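Local coordinates for protein protocatechuate decarboxylase (Klebsiella pneumoniae, PDB 5O3M) that decarboxylates 3,4-dihydroxybenzoic acid (protocatechuate) to catechol as a UbiD-family enzyme that depends on prenylated flavin, at residues A[347-350]-A[351-355]; A[358-361]-A[362-366]. All blocks are in the same frame, centred on the assembly; numbering follows the deposited sequence.

Contact 1: A[347-350]-A[351-355]; sequences HTTL and AGLPT. With 9JE (pentane-1,5-diol), chain G.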
loop_
_atom_site.group_PDB
_atom_site.type_symbol
_atom_site.label_atom_id
_atom_site.label_comp_id
_atom_site.label_asym_id
_atom_site.label_seq_id
_atom_site.Cartn_x
_atom_site.Cartn_y
_atom_site.Cartn_z
ATOM N N HIS A 347 -25.309 23.144 -16.354
ATOM C CA HIS A 347 -25.493 21.793 -15.814
ATOM C C HIS A 347 -25.114 21.733 -14.332
ATOM O O HIS A 347 -25.805 21.097 -13.524
ATOM C CB HIS A 347 -24.674 20.777 -16.631
ATOM C CG HIS A 347 -24.951 19.351 -16.268
ATOM N ND1 HIS A 347 -24.390 18.739 -15.165
ATOM C CD2 HIS A 347 -25.757 18.425 -16.845
ATOM C CE1 HIS A 347 -24.833 17.494 -15.084
ATOM N NE2 HIS A 347 -25.664 17.278 -16.094
ATOM N N THR A 348 -24.017 22.389 -13.956
ATOM C CA THR A 348 -23.604 22.416 -12.557
ATOM C C THR A 348 -24.739 22.881 -11.651
ATOM O O THR A 348 -25.005 22.268 -10.606
ATOM C CB THR A 348 -22.392 23.329 -12.392
ATOM O OG1 THR A 348 -21.274 22.768 -13.100
ATOM C CG2 THR A 348 -22.055 23.503 -10.899
ATOM N N THR A 349 -25.397 23.988 -12.022
ATOM C CA THR A 349 -26.547 24.468 -11.259
ATOM C C THR A 349 -27.636 23.407 -11.167
ATOM O O THR A 349 -28.091 23.054 -10.076
ATOM C CB THR A 349 -27.118 25.735 -11.899
ATOM O OG1 THR A 349 -26.148 26.789 -11.843
ATOM C CG2 THR A 349 -28.427 26.150 -11.171
ATOM N N LEU A 350 -28.087 22.907 -12.318
ATOM C CA LEU A 350 -29.264 22.043 -12.346
ATOM C C LEU A 350 -28.998 20.697 -11.677
ATOM O O LEU A 350 -29.835 20.216 -10.906
ATOM C CB LEU A 350 -29.738 21.848 -13.789
ATOM C CG LEU A 350 -30.236 23.132 -14.461
ATOM C CD1 LEU A 350 -30.546 22.887 -15.953
ATOM C CD2 LEU A 350 -31.468 23.657 -13.725
ATOM N N ALA A 351 -27.849 20.064 -11.960
ATOM C CA ALA A 351 -27.533 18.808 -11.281
ATOM C C ALA A 351 -26.958 19.020 -9.886
ATOM O O ALA A 351 -27.165 18.176 -9.004
ATOM C CB ALA A 351 -26.550 17.978 -12.097
ATOM N N GLY A 352 -26.246 20.128 -9.667
ATOM C CA GLY A 352 -25.472 20.270 -8.435
ATOM C C GLY A 352 -26.323 20.524 -7.204
ATOM O O GLY A 352 -26.006 20.047 -6.104
ATOM N N LEU A 353 -27.400 21.305 -7.357
ATOM C CA LEU A 353 -28.253 21.590 -6.205
ATOM C C LEU A 353 -28.885 20.322 -5.648
ATOM O O LEU A 353 -28.895 20.152 -4.416
ATOM C CB LEU A 353 -29.302 22.645 -6.584
ATOM C CG LEU A 353 -28.694 24.017 -6.935
ATOM C CD1 LEU A 353 -29.766 24.985 -7.408
ATOM C CD2 LEU A 353 -27.943 24.605 -5.765
ATOM N N PRO A 354 -29.429 19.414 -6.467
ATOM C CA PRO A 354 -29.943 18.148 -5.914
ATOM C C PRO A 354 -28.858 17.285 -5.303
ATOM O O PRO A 354 -29.096 16.643 -4.274
ATOM C CB PRO A 354 -30.583 17.458 -7.127
ATOM C CG PRO A 354 -30.763 18.538 -8.139
ATOM C CD PRO A 354 -29.698 19.548 -7.913
ATOM N N THR A 355 -27.676 17.224 -5.925
ATOM C CA THR A 355 -26.554 16.508 -5.312
ATOM C C THR A 355 -26.272 17.046 -3.913
ATOM O O THR A 355 -26.192 16.286 -2.943
ATOM C CB THR A 355 -25.309 16.635 -6.183
ATOM O OG1 THR A 355 -25.584 16.142 -7.500
ATOM C CG2 THR A 355 -24.139 15.853 -5.583
HETATM C C02 9JE G . -30.211 17.232 -15.586
HETATM C C03 9JE G . -30.167 18.651 -16.121
HETATM C C04 9JE G . -29.198 18.837 -17.286
HETATM C C05 9JE G . -29.895 19.011 -18.640
HETATM C C06 9JE G . -28.925 19.001 -19.831
HETATM O O01 9JE G . -29.807 17.254 -14.246
HETATM O O07 9JE G . -29.628 18.912 -21.053
#
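The imidazole of H347 comes alongside the methyl of A351 one helical turn later, meeting it obliquely: CE1 of H347 lies 3.5 Å from CB of A351. With chi1 at -172°, CG stands anti to the backbone N, and this carries the ring past the carbonyl carbon toward the next turn. ND1 bonds to the carbonyl of G381 and the ring stacks on F310, so its rotation is fixed from outside the helix. The backbone beneath is bonded unevenly. A351 N reaches H347 O at 2.8 Å with an N-H...O angle of 167°, whereas the bonds from G352 N to T348 O and from L353 N to T349 O are weak.

On the tightly packed, buried flank, T349 and L353 run side by side, and CG of L353 sits 3.3 Å from O of T349; L353 and L350 also rest on I238 of helix 234-240. P354, by contrast, is partly exposed and lacks the backbone bond: its nitrogen carries no hydrogen, and the helix kinks there although CD lies 3.1 Å from O of L350.

Beyond the imidazole, CD2 of H347 is 3.5 Å from C04 of the pentane-1,5-diol, while CB of L350 is 4.0 Å from its C03. Together H347, L350 and A351 form the helical wall of a ligand pocket completed by C170 and L340.

Contact 2: A[358-361]-A[362-366]; sequences SIWN and AVEAA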
loop_
_atom_site.group_PDB
_atom_site.type_symbol
_atom_site.label_atom_id
_atom_site.label_comp_id
_atom_site.label_asym_id
_atom_site.label_seq_id
_atom_site.Cartn_x
_atom_site.Cartn_y
_atom_site.Cartn_z
ATOM N N SER A 358 -29.178 16.235 -1.359
ATOM C CA SER A 358 -29.226 14.859 -0.863
ATOM C C SER A 358 -28.085 14.566 0.120
ATOM O O SER A 358 -28.263 13.794 1.072
ATOM C CB SER A 358 -29.206 13.874 -2.038
ATOM O OG SER A 358 -27.886 13.670 -2.518
ATOM N N ILE A 359 -26.915 15.166 -0.088
ATOM C CA ILE A 359 -25.834 15.027 0.886
ATOM C C ILE A 359 -26.195 15.736 2.196
ATOM O O ILE A 359 -26.004 15.185 3.287
ATOM C CB ILE A 359 -24.511 15.545 0.284
ATOM C CG1 ILE A 359 -24.110 14.671 -0.899
ATOM C CG2 ILE A 359 -23.393 15.553 1.341
ATOM C CD1 ILE A 359 -22.967 15.208 -1.738
ATOM N N TRP A 360 -26.723 16.964 2.108
ATOM C CA TRP A 360 -27.204 17.677 3.294
ATOM C C TRP A 360 -28.149 16.813 4.113
ATOM O O TRP A 360 -28.016 16.705 5.336
ATOM C CB TRP A 360 -27.934 18.962 2.888
ATOM C CG TRP A 360 -27.178 20.221 3.065
ATOM C CD1 TRP A 360 -26.808 21.112 2.083
ATOM C CD2 TRP A 360 -26.713 20.765 4.299
ATOM N NE1 TRP A 360 -26.127 22.169 2.640
ATOM C CE2 TRP A 360 -26.055 21.978 3.998
ATOM C CE3 TRP A 360 -26.783 20.343 5.629
ATOM C CZ2 TRP A 360 -25.471 22.766 4.982
ATOM C CZ3 TRP A 360 -26.211 21.124 6.600
ATOM C CH2 TRP A 360 -25.556 22.319 6.277
ATOM N N ASN A 361 -29.159 16.240 3.453
ATOM C CA ASN A 361 -30.182 15.491 4.171
ATOM C C ASN A 361 -29.586 14.253 4.820
ATOM O O ASN A 361 -29.907 13.924 5.965
ATOM C CB ASN A 361 -31.320 15.103 3.221
ATOM C CG ASN A 361 -32.149 16.306 2.756
ATOM O OD1 ASN A 361 -32.321 17.292 3.477
ATOM N ND2 ASN A 361 -32.672 16.216 1.536
ATOM N N ALA A 362 -28.702 13.561 4.109
ATOM C CA ALA A 362 -28.140 12.337 4.665
ATOM C C ALA A 362 -27.208 12.636 5.833
ATOM O O ALA A 362 -27.277 11.960 6.866
ATOM C CB ALA A 362 -27.422 11.549 3.578
ATOM N N VAL A 363 -26.350 13.661 5.707
ATOM C CA VAL A 363 -25.359 13.913 6.753
ATOM C C VAL A 363 -26.002 14.574 7.969
ATOM O O VAL A 363 -25.684 14.231 9.113
ATOM C CB VAL A 363 -24.184 14.750 6.216
ATOM C CG1 VAL A 363 -23.196 15.096 7.364
ATOM C CG2 VAL A 363 -23.455 14.002 5.115
ATOM N N GLU A 364 -26.906 15.533 7.749
ATOM C CA GLU A 364 -27.571 16.188 8.871
ATOM C C GLU A 364 -28.495 15.223 9.614
ATOM O O GLU A 364 -28.679 15.346 10.829
ATOM C CB GLU A 364 -28.337 17.421 8.373
ATOM C CG GLU A 364 -29.054 18.200 9.457
ATOM C CD GLU A 364 -28.133 18.798 10.516
ATOM O OE1 GLU A 364 -26.918 19.005 10.263
ATOM O OE2 GLU A 364 -28.650 19.075 11.618
ATOM N N ALA A 365 -29.069 14.247 8.916
ATOM C CA ALA A 365 -29.897 13.279 9.618
ATOM C C ALA A 365 -29.040 12.339 10.464
ATOM O O ALA A 365 -29.441 11.953 11.567
ATOM C CB ALA A 365 -30.762 12.506 8.620
ATOM N N ALA A 366 -27.845 11.987 9.987
ATOM C CA ALA A 366 -26.997 11.039 10.708
ATOM C C ALA A 366 -26.089 11.706 11.731
ATOM O O ALA A 366 -25.787 11.100 12.768
ATOM C CB ALA A 366 -26.139 10.233 9.732
#
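A362 opens the second segment by donating its N-H to O of S358 at 3.1 Å, and its methyl carbon rests beside that same oxygen. S358 OG turns back to O of T355, three residues earlier, in the preceding turn.

V363 follows with a straighter bond, its N to O of I359 at 2.9 Å and an N-H...O angle of 165°. Its side chain lies alongside that of I359, the two pointing the same way, with CG2 of V363 4.1 Å from CG2 of I359. The methyls meet because CG2 of I359 is anti to its own backbone N whereas CG2 of V363 is anti to its carbonyl carbon. This apolar pair is buried against strand 371-376, through V374 and L371, and V363 also touches L407 of helix 400-411.

E364 then bonds through its N to O of W360 at 2.9 Å. Its chain bends at chi2 (62°), and OE1 comes to the edge of the indole, near the ring plane, 4.3 Å from CZ3 of W360. OE1 is hydrogen-bonded to the backbone N of G369, beyond the helix end.

A365 N closes the series on O of N361 at 3.1 Å; both residues are exposed.

The chemistry thus combines two kinds of attachment: I359 and V363, together with W360, pack hydrocarbon on strand 371-376, while the carboxylate of E364 adds one hydrogen bond that ties the helix to the connection leading into that strand.

Overall arrangement
Both contacts belong to helix 344-366 and come in series along the chain: 347-355 (contact 1) closes before 358-366 (contact 2) opens, their centres about 17 Å apart. The centre of contact 1 is about 5 Å from the centre of the chain, whereas that of contact 2 lies about 21 Å from it. All four segments fall within the UbiD C-terminal domain, and no other protein chain of the assembly touches them. The helix therefore spans two environments, running from the diol pocket, on contact 1, to the five-stranded mixed sheet that contains strand 371-376 and to helix 400-411, on contact 2.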